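Local structure of penicillin-binding protein PbpB (Mycobacterium tuberculosis, 6KGU) at residues Q206-Q211 with A531-N536; Y470-K475 with W540-E545; L234-D239 with P259-P264; Y509-M514 with H535-W540. The protein synthesises cross-linked peptidoglycan from lipid intermediates during cell-wall biogenesis and is a target of beta-lactam antibiotics. All coordinates share one frame; numbering follows the deposited sequence. Where two conformers were deposited one is given.

Interaction 1 of 4, residues Q206-Q211 with A531-N536; sequences QQQVQQ and APLFHN. With CO (cobalt (II) ion), chain C.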
loop_
_atom_site.group_PDB
_atom_site.type_symbol
_atom_site.label_atom_id
_atom_site.label_comp_id
_atom_site.label_asym_id
_atom_site.label_seq_id
_atom_site.Cartn_x
_atom_site.Cartn_y
_atom_site.Cartn_z
ATOM N N GLN A 206 -2.923 -9.833 8.480
ATOM C CA GLN A 206 -4.214 -9.374 9.000
ATOM C C GLN A 206 -4.222 -9.353 10.524
ATOM O O GLN A 206 -4.734 -8.411 11.138
ATOM C CB GLN A 206 -5.346 -10.259 8.457
ATOM C CG GLN A 206 -6.761 -9.737 8.763
ATOM C CD GLN A 206 -7.845 -10.429 7.937
ATOM O OE1 GLN A 206 -7.587 -10.934 6.834
ATOM N NE2 GLN A 206 -9.062 -10.479 8.482
ATOM N N GLN A 207 -3.652 -10.389 11.152
ATOM C CA GLN A 207 -3.507 -10.401 12.603
ATOM C C GLN A 207 -2.603 -9.278 13.085
ATOM O O GLN A 207 -2.912 -8.590 14.063
ATOM C CB GLN A 207 -2.924 -11.728 13.051
ATOM C CG GLN A 207 -3.823 -12.905 12.955
ATOM C CD GLN A 207 -3.078 -14.105 13.477
ATOM O OE1 GLN A 207 -2.206 -14.660 12.784
ATOM N NE2 GLN A 207 -3.342 -14.462 14.730
ATOM N N GLN A 208 -1.447 -9.116 12.446
ATOM C CA GLN A 208 -0.545 -8.047 12.861
ATOM C C GLN A 208 -1.204 -6.682 12.708
ATOM O O GLN A 208 -0.971 -5.787 13.530
ATOM C CB GLN A 208 0.763 -8.134 12.070
ATOM C CG GLN A 208 1.664 -9.319 12.529
ATOM C CD GLN A 208 2.344 -9.041 13.872
ATOM O OE1 GLN A 208 2.649 -7.891 14.199
ATOM N NE2 GLN A 208 2.583 -10.087 14.643
ATOM N N VAL A 209 -2.068 -6.513 11.699
ATOM C CA VAL A 209 -2.745 -5.226 11.548
ATOM C C VAL A 209 -3.708 -4.995 12.710
ATOM O O VAL A 209 -3.845 -3.865 13.211
ATOM C CB VAL A 209 -3.451 -5.165 10.179
ATOM C CG1 VAL A 209 -4.620 -4.194 10.202
ATOM C CG2 VAL A 209 -2.429 -4.772 9.087
ATOM N N GLN A 210 -4.402 -6.058 13.146
ATOM C CA GLN A 210 -5.331 -5.937 14.268
ATOM C C GLN A 210 -4.585 -5.541 15.536
ATOM O O GLN A 210 -4.994 -4.623 16.252
ATOM C CB GLN A 210 -6.094 -7.253 14.488
ATOM C CG GLN A 210 -7.177 -7.152 15.596
ATOM C CD GLN A 210 -8.209 -6.056 15.287
ATOM O OE1 GLN A 210 -8.974 -6.171 14.334
ATOM N NE2 GLN A 210 -8.212 -4.986 16.083
ATOM N N GLN A 211 -3.471 -6.189 15.824
ATOM C CA GLN A 211 -2.813 -5.799 17.059
ATOM C C GLN A 211 -2.006 -4.499 16.919
ATOM O O GLN A 211 -1.750 -3.848 17.933
ATOM C CB GLN A 211 -1.968 -6.961 17.570
ATOM C CG GLN A 211 -2.705 -8.318 17.464
ATOM C CD GLN A 211 -4.043 -8.399 18.214
ATOM O OE1 GLN A 211 -4.190 -7.901 19.329
ATOM N NE2 GLN A 211 -5.019 -9.049 17.596
ATOM N N ALA A 531 6.802 2.130 11.731
ATOM C CA ALA A 531 8.024 1.367 11.497
ATOM C C ALA A 531 8.042 0.004 12.197
ATOM O O ALA A 531 8.442 -0.973 11.548
ATOM C CB ALA A 531 9.240 2.228 11.884
ATOM N N PRO A 532 7.588 -0.158 13.447
ATOM C CA PRO A 532 7.615 -1.508 14.049
ATOM C C PRO A 532 6.749 -2.513 13.333
ATOM O O PRO A 532 7.097 -3.700 13.319
ATOM C CB PRO A 532 7.126 -1.272 15.485
ATOM C CG PRO A 532 7.432 0.174 15.752
ATOM C CD PRO A 532 7.191 0.860 14.437
ATOM N N LEU A 533 5.632 -2.089 12.726
ATOM C CA LEU A 533 4.800 -3.050 12.012
ATOM C C LEU A 533 5.487 -3.515 10.732
ATOM O O LEU A 533 5.398 -4.695 10.357
ATOM C CB LEU A 533 3.430 -2.442 11.721
ATOM C CG LEU A 533 2.428 -3.292 10.950
ATOM C CD1 LEU A 533 2.269 -4.681 11.578
ATOM C CD2 LEU A 533 1.087 -2.562 10.922
ATOM N N PHE A 534 6.189 -2.610 10.057
ATOM C CA PHE A 534 6.983 -3.033 8.910
ATOM C C PHE A 534 8.077 -4.004 9.343
ATOM O O PHE A 534 8.329 -5.004 8.668
ATOM C CB PHE A 534 7.591 -1.815 8.207
ATOM C CG PHE A 534 8.570 -2.182 7.106
ATOM C CD1 PHE A 534 9.922 -2.378 7.394
ATOM C CD2 PHE A 534 8.132 -2.326 5.782
ATOM C CE1 PHE A 534 10.826 -2.728 6.381
ATOM C CE2 PHE A 534 9.026 -2.658 4.756
ATOM C CZ PHE A 534 10.380 -2.865 5.068
ATOM N N HIS A 535 8.758 -3.690 10.448
ATOM C CA HIS A 535 9.776 -4.571 11.023
ATOM C C HIS A 535 9.258 -5.994 11.196
ATOM O O HIS A 535 9.882 -6.960 10.731
ATOM C CB HIS A 535 10.215 -4.011 12.378
ATOM C CG HIS A 535 11.215 -4.863 13.088
ATOM N ND1 HIS A 535 12.567 -4.740 12.881
ATOM C CD2 HIS A 535 11.063 -5.842 14.013
ATOM C CE1 HIS A 535 13.210 -5.613 13.636
ATOM N NE2 HIS A 535 12.320 -6.289 14.336
ATOM N N ASN A 536 8.106 -6.128 11.862
ATOM C CA ASN A 536 7.523 -7.438 12.137
ATOM C C ASN A 536 7.204 -8.189 10.850
ATOM O O ASN A 536 7.557 -9.359 10.692
ATOM C CB ASN A 536 6.246 -7.273 12.965
ATOM C CG ASN A 536 6.515 -6.741 14.351
ATOM O OD1 ASN A 536 7.652 -6.746 14.811
ATOM N ND2 ASN A 536 5.462 -6.288 15.033
HETATM CO CO CO C . 12.438 -8.026 15.600
HETATM O O HOH W 1 10.285 -8.328 15.810
HETATM O O HOH W 2 10.795 -9.078 14.760
HETATM O O HOH W 3 13.004 -9.199 14.281
HETATM O O HOH W 4 14.360 -8.253 14.666
#

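Interaction 2 of 4, residues Y470-K475 with W540-E545; sequences YQMAGK and WLMQRE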
loop_
_atom_site.group_PDB
_atom_site.type_symbol
_atom_site.label_atom_id
_atom_site.label_comp_id
_atom_site.label_asym_id
_atom_site.label_seq_id
_atom_site.Cartn_x
_atom_site.Cartn_y
_atom_site.Cartn_z
ATOM N N TYR A 470 19.676 -7.669 6.917
ATOM C CA TYR A 470 18.972 -7.452 5.662
ATOM C C TYR A 470 19.042 -5.981 5.278
ATOM O O TYR A 470 19.011 -5.098 6.141
ATOM C CB TYR A 470 17.495 -7.891 5.764
ATOM C CG TYR A 470 17.315 -9.381 5.976
ATOM C CD1 TYR A 470 17.441 -10.271 4.917
ATOM C CD2 TYR A 470 17.005 -9.897 7.231
ATOM C CE1 TYR A 470 17.276 -11.633 5.103
ATOM C CE2 TYR A 470 16.830 -11.258 7.421
ATOM C CZ TYR A 470 16.976 -12.118 6.356
ATOM O OH TYR A 470 16.806 -13.471 6.534
ATOM N N GLN A 471 19.122 -5.724 3.972
ATOM C CA GLN A 471 19.092 -4.361 3.432
ATOM C C GLN A 471 17.644 -3.860 3.314
ATOM O O GLN A 471 17.116 -3.624 2.227
ATOM C CB GLN A 471 19.794 -4.312 2.077
ATOM C CG GLN A 471 21.291 -4.620 2.098
ATOM C CD GLN A 471 21.996 -4.233 0.796
ATOM O OE1 GLN A 471 21.538 -3.359 0.055
ATOM N NE2 GLN A 471 23.127 -4.875 0.528
ATOM N N MET A 472 16.992 -3.689 4.461
ATOM C CA MET A 472 15.663 -3.092 4.429
ATOM C C MET A 472 15.770 -1.634 3.996
ATOM O O MET A 472 16.778 -0.960 4.238
ATOM C CB MET A 472 14.976 -3.187 5.790
ATOM C CG MET A 472 14.648 -4.638 6.246
ATOM S SD MET A 472 13.723 -5.591 5.023
ATOM C CE MET A 472 13.786 -7.213 5.791
ATOM N N ALA A 473 14.730 -1.161 3.314
ATOM C CA ALA A 473 14.683 0.212 2.819
ATOM C C ALA A 473 13.236 0.672 2.818
ATOM O O ALA A 473 12.347 -0.112 2.486
ATOM C CB ALA A 473 15.270 0.321 1.404
ATOM N N GLY A 474 13.010 1.936 3.171
ATOM C CA GLY A 474 11.652 2.437 3.279
ATOM C C GLY A 474 11.592 3.932 3.539
ATOM O O GLY A 474 12.588 4.647 3.434
ATOM N N LYS A 475 10.387 4.396 3.874
ATOM C CA LYS A 475 10.145 5.802 4.138
ATOM C C LYS A 475 8.958 5.929 5.083
ATOM O O LYS A 475 7.925 5.285 4.877
ATOM C CB LYS A 475 9.874 6.582 2.840
ATOM C CG LYS A 475 9.672 8.085 3.041
ATOM C CD LYS A 475 10.993 8.750 3.430
ATOM C CE LYS A 475 10.790 10.190 3.845
ATOM N NZ LYS A 475 10.297 10.324 5.251
ATOM N N TRP A 540 9.417 -11.310 9.273
ATOM C CA TRP A 540 8.776 -12.616 9.190
ATOM C C TRP A 540 8.790 -13.153 7.760
ATOM O O TRP A 540 8.942 -14.364 7.543
ATOM C CB TRP A 540 7.343 -12.525 9.724
ATOM C CG TRP A 540 6.575 -13.809 9.638
ATOM C CD1 TRP A 540 6.651 -14.878 10.498
ATOM C CD2 TRP A 540 5.588 -14.154 8.663
ATOM N NE1 TRP A 540 5.780 -15.861 10.104
ATOM C CE2 TRP A 540 5.121 -15.447 8.977
ATOM C CE3 TRP A 540 5.061 -13.501 7.541
ATOM C CZ2 TRP A 540 4.161 -16.093 8.216
ATOM C CZ3 TRP A 540 4.094 -14.147 6.790
ATOM C CH2 TRP A 540 3.659 -15.427 7.128
ATOM N N LEU A 541 8.625 -12.272 6.769
ATOM C CA LEU A 541 8.692 -12.730 5.386
ATOM C C LEU A 541 10.087 -13.235 5.042
ATOM O O LEU A 541 10.224 -14.181 4.258
ATOM C CB LEU A 541 8.282 -11.606 4.426
ATOM C CG LEU A 541 6.797 -11.198 4.419
ATOM C CD1 LEU A 541 6.570 -9.890 3.661
ATOM C CD2 LEU A 541 5.944 -12.313 3.818
ATOM N N MET A 542 11.130 -12.620 5.609
ATOM C CA MET A 542 12.479 -13.095 5.326
ATOM C C MET A 542 12.716 -14.453 5.968
ATOM O O MET A 542 13.226 -15.374 5.323
ATOM C CB MET A 542 13.517 -12.079 5.807
ATOM C CG MET A 542 13.406 -10.716 5.141
ATOM S SD MET A 542 13.758 -10.721 3.385
ATOM C CE MET A 542 12.182 -11.033 2.615
ATOM N N GLN A 543 12.316 -14.606 7.232
ATOM C CA GLN A 543 12.580 -15.854 7.943
ATOM C C GLN A 543 11.827 -17.013 7.308
ATOM O O GLN A 543 12.396 -18.086 7.072
ATOM C CB GLN A 543 12.213 -15.706 9.423
ATOM C CG GLN A 543 13.020 -14.587 10.122
ATOM C CD GLN A 543 12.520 -14.263 11.536
ATOM O OE1 GLN A 543 11.555 -14.850 12.010
ATOM N NE2 GLN A 543 13.184 -13.331 12.205
ATOM N N ARG A 544 10.549 -16.806 6.998
ATOM C CA ARG A 544 9.734 -17.921 6.540
ATOM C C ARG A 544 10.206 -18.467 5.199
ATOM O O ARG A 544 9.947 -19.638 4.897
ATOM C CB ARG A 544 8.269 -17.504 6.460
ATOM C CG ARG A 544 7.918 -16.781 5.193
ATOM C CD ARG A 544 6.476 -16.283 5.175
ATOM N NE ARG A 544 5.497 -17.318 4.863
ATOM C CZ ARG A 544 5.104 -17.641 3.633
ATOM N NH1 ARG A 544 5.624 -17.032 2.570
ATOM N NH2 ARG A 544 4.196 -18.587 3.465
ATOM N N GLU A 545 10.897 -17.660 4.396
ATOM C CA GLU A 545 11.506 -18.140 3.164
ATOM C C GLU A 545 13.004 -18.393 3.304
ATOM O O GLU A 545 13.675 -18.637 2.298
ATOM C CB GLU A 545 11.250 -17.153 2.028
ATOM C CG GLU A 545 9.907 -17.362 1.355
ATOM C CD GLU A 545 9.895 -16.893 -0.079
ATOM O OE1 GLU A 545 10.525 -15.849 -0.380
ATOM O OE2 GLU A 545 9.262 -17.575 -0.911
#

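Interaction 3 of 4, residues L234-D239 with P259-P264; sequences LAMAND and PAVSSP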
loop_
_atom_site.group_PDB
_atom_site.type_symbol
_atom_site.label_atom_id
_atom_site.label_comp_id
_atom_site.label_asym_id
_atom_site.label_seq_id
_atom_site.Cartn_x
_atom_site.Cartn_y
_atom_site.Cartn_z
ATOM N N LEU A 234 -0.273 -9.900 -2.577
ATOM C CA LEU A 234 -0.091 -11.088 -1.737
ATOM C C LEU A 234 -0.856 -11.001 -0.419
ATOM O O LEU A 234 -1.215 -12.034 0.156
ATOM C CB LEU A 234 1.401 -11.298 -1.442
ATOM C CG LEU A 234 2.351 -11.521 -2.634
ATOM C CD1 LEU A 234 3.746 -11.922 -2.160
ATOM C CD2 LEU A 234 1.791 -12.580 -3.600
ATOM N N ALA A 235 -1.085 -9.795 0.088
ATOM C CA ALA A 235 -1.897 -9.590 1.282
ATOM C C ALA A 235 -2.505 -8.198 1.210
ATOM O O ALA A 235 -1.856 -7.256 0.749
ATOM C CB ALA A 235 -1.079 -9.736 2.578
ATOM N N MET A 236 -3.748 -8.074 1.676
ATOM C CA MET A 236 -4.405 -6.771 1.763
ATOM C C MET A 236 -5.329 -6.870 2.968
ATOM O O MET A 236 -6.260 -7.682 2.965
ATOM C CB MET A 236 -5.174 -6.447 0.473
ATOM C CG MET A 236 -5.872 -5.096 0.443
ATOM S SD MET A 236 -6.720 -4.745 -1.133
ATOM C CE MET A 236 -5.341 -4.135 -2.112
ATOM N N ALA A 237 -5.064 -6.086 4.003
ATOM C CA ALA A 237 -5.785 -6.261 5.255
ATOM C C ALA A 237 -6.084 -4.929 5.923
ATOM O O ALA A 237 -5.343 -3.952 5.782
ATOM C CB ALA A 237 -5.003 -7.141 6.235
ATOM N N ASN A 238 -7.187 -4.913 6.667
ATOM C CA ASN A 238 -7.502 -3.830 7.578
ATOM C C ASN A 238 -7.894 -4.436 8.914
ATOM O O ASN A 238 -8.152 -5.638 9.015
ATOM C CB ASN A 238 -8.621 -2.939 7.032
ATOM C CG ASN A 238 -9.709 -3.741 6.378
ATOM O OD1 ASN A 238 -9.740 -3.883 5.148
ATOM N ND2 ASN A 238 -10.609 -4.300 7.196
ATOM N N ASP A 239 -7.913 -3.595 9.947
ATOM C CA ASP A 239 -8.378 -4.035 11.252
ATOM C C ASP A 239 -9.899 -4.169 11.240
ATOM O O ASP A 239 -10.584 -3.652 10.350
ATOM C CB ASP A 239 -7.959 -3.036 12.330
ATOM C CG ASP A 239 -8.745 -1.733 12.246
ATOM O OD1 ASP A 239 -8.546 -0.968 11.263
ATOM O OD2 ASP A 239 -9.550 -1.472 13.167
ATOM N N PRO A 259 -10.760 -0.461 2.875
ATOM C CA PRO A 259 -10.130 0.877 2.880
ATOM C C PRO A 259 -8.817 0.973 2.118
ATOM O O PRO A 259 -8.486 2.058 1.627
ATOM C CB PRO A 259 -9.881 1.145 4.376
ATOM C CG PRO A 259 -10.798 0.249 5.104
ATOM C CD PRO A 259 -11.050 -0.961 4.230
ATOM N N ALA A 260 -8.035 -0.112 2.059
ATOM C CA ALA A 260 -6.772 -0.103 1.316
ATOM C C ALA A 260 -6.951 0.355 -0.128
ATOM O O ALA A 260 -6.003 0.868 -0.741
ATOM C CB ALA A 260 -6.135 -1.504 1.322
ATOM N N VAL A 261 -8.141 0.162 -0.700
ATOM C CA VAL A 261 -8.408 0.623 -2.054
ATOM C C VAL A 261 -9.443 1.733 -2.100
ATOM O O VAL A 261 -9.432 2.517 -3.058
ATOM C CB VAL A 261 -8.835 -0.532 -2.988
ATOM C CG1 VAL A 261 -7.756 -1.611 -3.058
ATOM C CG2 VAL A 261 -10.207 -1.109 -2.576
ATOM N N SER A 262 -10.328 1.840 -1.103
ATOM C CA SER A 262 -11.456 2.751 -1.213
ATOM C C SER A 262 -11.225 4.117 -0.577
ATOM O O SER A 262 -12.004 5.028 -0.840
ATOM C CB SER A 262 -12.697 2.133 -0.558
ATOM O OG SER A 262 -12.556 2.254 0.837
ATOM N N SER A 263 -10.214 4.289 0.272
ATOM C CA SER A 263 -10.175 5.437 1.180
ATOM C C SER A 263 -8.860 6.187 1.038
ATOM O O SER A 263 -7.881 5.861 1.722
ATOM C CB SER A 263 -10.391 4.984 2.631
ATOM O OG SER A 263 -11.612 4.243 2.733
ATOM N N PRO A 264 -8.799 7.207 0.174
ATOM C CA PRO A 264 -7.525 7.907 -0.039
ATOM C C PRO A 264 -7.204 8.816 1.131
ATOM O O PRO A 264 -8.072 9.179 1.920
ATOM C CB PRO A 264 -7.754 8.710 -1.328
ATOM C CG PRO A 264 -9.298 8.956 -1.348
ATOM C CD PRO A 264 -9.861 7.670 -0.745
HETATM O O HOH W 5 -8.417 -2.781 3.186
#

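Interaction 4 of 4, residues Y509-M514 with H535-W540; sequences YVIGIM and HNIAGW. With CO (cobalt (II) ion), chain C.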
loop_
_atom_site.group_PDB
_atom_site.type_symbol
_atom_site.label_atom_id
_atom_site.label_comp_id
_atom_site.label_asym_id
_atom_site.label_seq_id
_atom_site.Cartn_x
_atom_site.Cartn_y
_atom_site.Cartn_z
ATOM N N TYR A 509 9.503 -8.209 -1.711
ATOM C CA TYR A 509 8.239 -7.814 -1.113
ATOM C C TYR A 509 8.198 -6.305 -0.958
ATOM O O TYR A 509 9.195 -5.677 -0.584
ATOM C CB TYR A 509 8.034 -8.459 0.246
ATOM C CG TYR A 509 8.011 -9.966 0.181
ATOM C CD1 TYR A 509 6.927 -10.640 -0.370
ATOM C CD2 TYR A 509 9.076 -10.708 0.662
ATOM C CE1 TYR A 509 6.914 -12.025 -0.434
ATOM C CE2 TYR A 509 9.066 -12.099 0.606
ATOM C CZ TYR A 509 7.984 -12.745 0.060
ATOM O OH TYR A 509 7.977 -14.122 0.009
ATOM N N VAL A 510 7.038 -5.731 -1.248
ATOM C CA VAL A 510 6.796 -4.313 -1.041
ATOM C C VAL A 510 5.656 -4.206 -0.042
ATOM O O VAL A 510 4.615 -4.851 -0.216
ATOM C CB VAL A 510 6.467 -3.602 -2.366
ATOM C CG1 VAL A 510 6.449 -2.095 -2.181
ATOM C CG2 VAL A 510 7.468 -4.017 -3.447
ATOM N N ILE A 511 5.862 -3.429 1.018
ATOM C CA ILE A 511 4.928 -3.369 2.131
ATOM C C ILE A 511 4.510 -1.923 2.348
ATOM O O ILE A 511 5.368 -1.061 2.553
ATOM C CB ILE A 511 5.545 -3.949 3.412
ATOM C CG1 ILE A 511 5.918 -5.421 3.198
ATOM C CG2 ILE A 511 4.540 -3.772 4.585
ATOM C CD1 ILE A 511 6.854 -5.981 4.238
ATOM N N GLY A 512 3.201 -1.664 2.329
ATOM C CA GLY A 512 2.661 -0.344 2.647
ATOM C C GLY A 512 1.700 -0.420 3.819
ATOM O O GLY A 512 0.876 -1.335 3.895
ATOM N N ILE A 513 1.803 0.549 4.724
ATOM C CA ILE A 513 1.049 0.554 5.982
ATOM C C ILE A 513 0.499 1.960 6.205
ATOM O O ILE A 513 1.175 2.950 5.915
ATOM C CB ILE A 513 1.939 0.151 7.186
ATOM C CG1 ILE A 513 2.438 -1.290 7.065
ATOM C CG2 ILE A 513 1.203 0.327 8.546
ATOM C CD1 ILE A 513 3.696 -1.521 7.883
ATOM N N MET A 514 -0.714 2.057 6.745
ATOM C CA MET A 514 -1.227 3.341 7.191
ATOM C C MET A 514 -1.970 3.157 8.507
ATOM O O MET A 514 -2.683 2.173 8.703
ATOM C CB MET A 514 -2.141 3.999 6.140
ATOM C CG MET A 514 -2.607 5.390 6.557
ATOM S SD MET A 514 -4.092 5.373 7.605
ATOM C CE MET A 514 -5.347 5.173 6.342
ATOM N N HIS A 535 8.758 -3.690 10.448
ATOM C CA HIS A 535 9.776 -4.571 11.023
ATOM C C HIS A 535 9.258 -5.994 11.196
ATOM O O HIS A 535 9.882 -6.960 10.731
ATOM C CB HIS A 535 10.215 -4.011 12.378
ATOM C CG HIS A 535 11.215 -4.863 13.088
ATOM N ND1 HIS A 535 12.567 -4.740 12.881
ATOM C CD2 HIS A 535 11.063 -5.842 14.013
ATOM C CE1 HIS A 535 13.210 -5.613 13.636
ATOM N NE2 HIS A 535 12.320 -6.289 14.336
ATOM N N ASN A 536 8.106 -6.128 11.862
ATOM C CA ASN A 536 7.523 -7.438 12.137
ATOM C C ASN A 536 7.204 -8.189 10.850
ATOM O O ASN A 536 7.557 -9.359 10.692
ATOM C CB ASN A 536 6.246 -7.273 12.965
ATOM C CG ASN A 536 6.515 -6.741 14.351
ATOM O OD1 ASN A 536 7.652 -6.746 14.811
ATOM N ND2 ASN A 536 5.462 -6.288 15.033
ATOM N N ILE A 537 6.507 -7.531 9.923
ATOM C CA ILE A 537 6.065 -8.215 8.708
ATOM C C ILE A 537 7.251 -8.556 7.814
ATOM O O ILE A 537 7.384 -9.685 7.336
ATOM C CB ILE A 537 5.027 -7.369 7.950
ATOM C CG1 ILE A 537 3.727 -7.271 8.760
ATOM C CG2 ILE A 537 4.766 -7.951 6.539
ATOM C CD1 ILE A 537 2.807 -6.176 8.293
ATOM N N ALA A 538 8.109 -7.574 7.543
ATOM C CA ALA A 538 9.212 -7.820 6.621
ATOM C C ALA A 538 10.179 -8.849 7.195
ATOM O O ALA A 538 10.705 -9.688 6.458
ATOM C CB ALA A 538 9.942 -6.512 6.302
ATOM N N GLY A 539 10.419 -8.796 8.507
ATOM C CA GLY A 539 11.292 -9.777 9.132
ATOM C C GLY A 539 10.724 -11.178 9.061
ATOM O O GLY A 539 11.449 -12.143 8.808
ATOM N N TRP A 540 9.417 -11.310 9.273
ATOM C CA TRP A 540 8.776 -12.616 9.190
ATOM C C TRP A 540 8.790 -13.153 7.760
ATOM O O TRP A 540 8.942 -14.364 7.543
ATOM C CB TRP A 540 7.343 -12.525 9.724
ATOM C CG TRP A 540 6.575 -13.809 9.638
ATOM C CD1 TRP A 540 6.651 -14.878 10.498
ATOM C CD2 TRP A 540 5.588 -14.154 8.663
ATOM N NE1 TRP A 540 5.780 -15.861 10.104
ATOM C CE2 TRP A 540 5.121 -15.447 8.977
ATOM C CE3 TRP A 540 5.061 -13.501 7.541
ATOM C CZ2 TRP A 540 4.161 -16.093 8.216
ATOM C CZ3 TRP A 540 4.094 -14.147 6.790
ATOM C CH2 TRP A 540 3.659 -15.427 7.128
HETATM CO CO CO C . 12.438 -8.026 15.600
HETATM O O HOH W 1 10.285 -8.328 15.810
HETATM O O HOH W 2 10.795 -9.078 14.760
HETATM O O HOH W 3 13.004 -9.199 14.281
HETATM O O HOH W 4 14.360 -8.253 14.666
#

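Interaction 1 of 4, residues Q206-Q211 with A531-N536
Leu533 makes the apolar half of this helix-to-helix contact with Gln208. Its CG stands anti to the backbone N, which carries the branched end across to the neighbouring helix, where CD1 rests on Gln208 CB at 3.8 Å. The next residue, Phe534, turns the other way, down to Phe498, Ile511 and Ile513 of the sheet. His535 points to a third side and binds a cobalt ion, with NE2 2.1 Å from the metal. Water ligands take up other positions of that metal, and the ring's second nitrogen, ND1, is hydrogen-bonded to the carbonyl of Gly466, so both nitrogens help to fix its rotation. One helical turn after Leu533, Asn536 supplies the polar half: in one of its two conformers, its ND2 gives Gln208 OE1 a weak hydrogen bond of 3.3 Å, bent to 140° at the hydrogen. The two side chains cross at about a right angle, and their amide planes lie 79° apart. A bend at chi2 (-74°) of Gln208 folds its amide back to meet this donor while CB stays on the leucine. Helices 199-216 and 531-544 thus lie side by side on one face of the antiparallel sheet, as in the penicillin-binding protein and serine beta-lactamase fold. Val209 settles on Val221 and Ala223 of strand 220-227, and Leu533 spans Val221 and Ile513 of strands 220-227 and 509-516.

Interaction 2 of 4, residues Y470-K475 with W540-E545
Met542 lays its own side chain along one face of the Tyr470 ring, so that a single residue gives both a CH-pi and a Met-aromatic contact. Its CB comes closest at the phenol end, 3.5 Å from Tyr470 CZ, and lies 3.9 Å from the ring centroid, 26° off the normal. From there the methionine runs back toward the tyrosine's backbone, the two chains passing in opposite directions. A bend at chi2 (-66°) keeps the sulfur with the ring: SD is 4.4 Å from the centroid and approaches obliquely. Met472 joins from another side, its CE methyl 3.6 Å from Met542 CG, nearly at right angles to the direction in which that carbon meets the ring. Gln471 between them is the centre of an inverse gamma turn, and Tyr470 and Met472 on its two flanks both reach helix 531-544. Ala502 of strand 493-502 touches both methionines from the sheet. Three residues beyond Met472, on strand 473-483, Lys475 faces the active site, where NZ is hydrogen-bonded to Ser324 and forms a salt bridge with the bound aztreonam adduct. Between the segments the forces are those of dispersion and of a polarisable sulfur and C-H groups over a pi face. The phenol oxygen, Tyr470 OH, is hydrogen-bonded to Val547 O, beyond the helix end, which helps to hold the ring in place.

Interaction 3 of 4, residues L234-D239 with P259-P264
This is a strand-to-helix contact at the margin of the transpeptidase sheet: Met236 and Asn238, on the outermost strand 233-238, meet the short helix 259-262. Met236 makes the apolar part. Its chain is extended through chi1 and chi2 and bends only at chi3 (-83°), so it first passes Ala260, with CG 3.7 Å from Ala260 CB, and then turns its methyl to Val261, with CE 3.6 Å from Val261 CG1. The methionine and valine side chains cross at about a right angle. Two residues on, Asn238 faces the start of the helix. Its OD1 sits 3.3 Å from Pro259 CD and accepts a hydrogen from a water at 2.6 Å. The same water accepts from Ala260 N at 2.9 Å, so a buried amide oxygen and an N-H of the first helical turn are satisfied together. The other end of the amide is tied down too: Asn238 ND2 donates to Asp239 O over 3.2 Å, nearly straight at 173° and in its own amide plane, although it comes from above the carbonyl plane. Leu391 of helix 390-401 packs on Met236 and Val261, and Val224 of strand 220-227 on Met236 and Ala260. On the opposite face of the strand, Ala235 and Ala237 lie against helix 199-216, whose Gln202 also bonds to Met236 O at the sheet edge.

Interaction 4 of 4, residues Y509-M514 with H535-W540
Ile511 points its CD1 into the groove between Ile537 and Ala538, two consecutive residues of helix 531-544. The methyl is 3.7 Å from Ile537 CG2 and 3.8 Å from Ala538 CB, and these two partners lie almost at right angles to each other as seen from it. Both isoleucines have nearly the same shape but offer different branches. In Ile511, CG1 lies anti to the carbonyl carbon (chi1 -61°) and chi2 is extended at 164°, so the long arm projects its end from the strand to the helix. In Ile537 the shorter branch, CG2, does the touching. The two side chains cross obliquely, end of one against flank of the other. Phe534 and Leu541 also pack on Ile511, so Phe534, Ile537, Ala538 and Leu541, spaced three, four and seven along the helix, gather round one strand residue. Ala538 has a further neighbour in Met472. All three residues of the contact are buried and apolar, while His535 turns its side chain away from the strand. Strand 509-516 lies between 220-227 and 493-502 in the antiparallel sheet. Helix 531-544 covers the face bearing Tyr509, Ile511 and Ile513. Val510, on the other face, meets Thr394, Tyr397 and Ala401 of helix 390-401, so the sheet is sandwiched between helices, as in other transpeptidase domains.

How the interactions relate
From the N terminus, 206-211 opens interaction 1, whose loop waits some 320 residues for its partner. Within that loop, interaction 3 closes early, joining 234-239 to 259-264 across 19 residues without helix or strand. The chain then passes Ser269, the probable acyl-ester nucleophile; 470-475, with Lys475 of the drug pocket, opens interaction 2, and 509-514 opens interaction 4. Helix 531-544 closes these three: interaction 1 at its start, interaction 4 in its middle, sharing His535 and Asn536 with interaction 1, and interaction 2 at its end. Interaction 4 lies wholly within interaction 2, whereas interactions 1 and 2 cross. Together they bind helices 199-216, 531-544 and 259-262 to one antiparallel sheet.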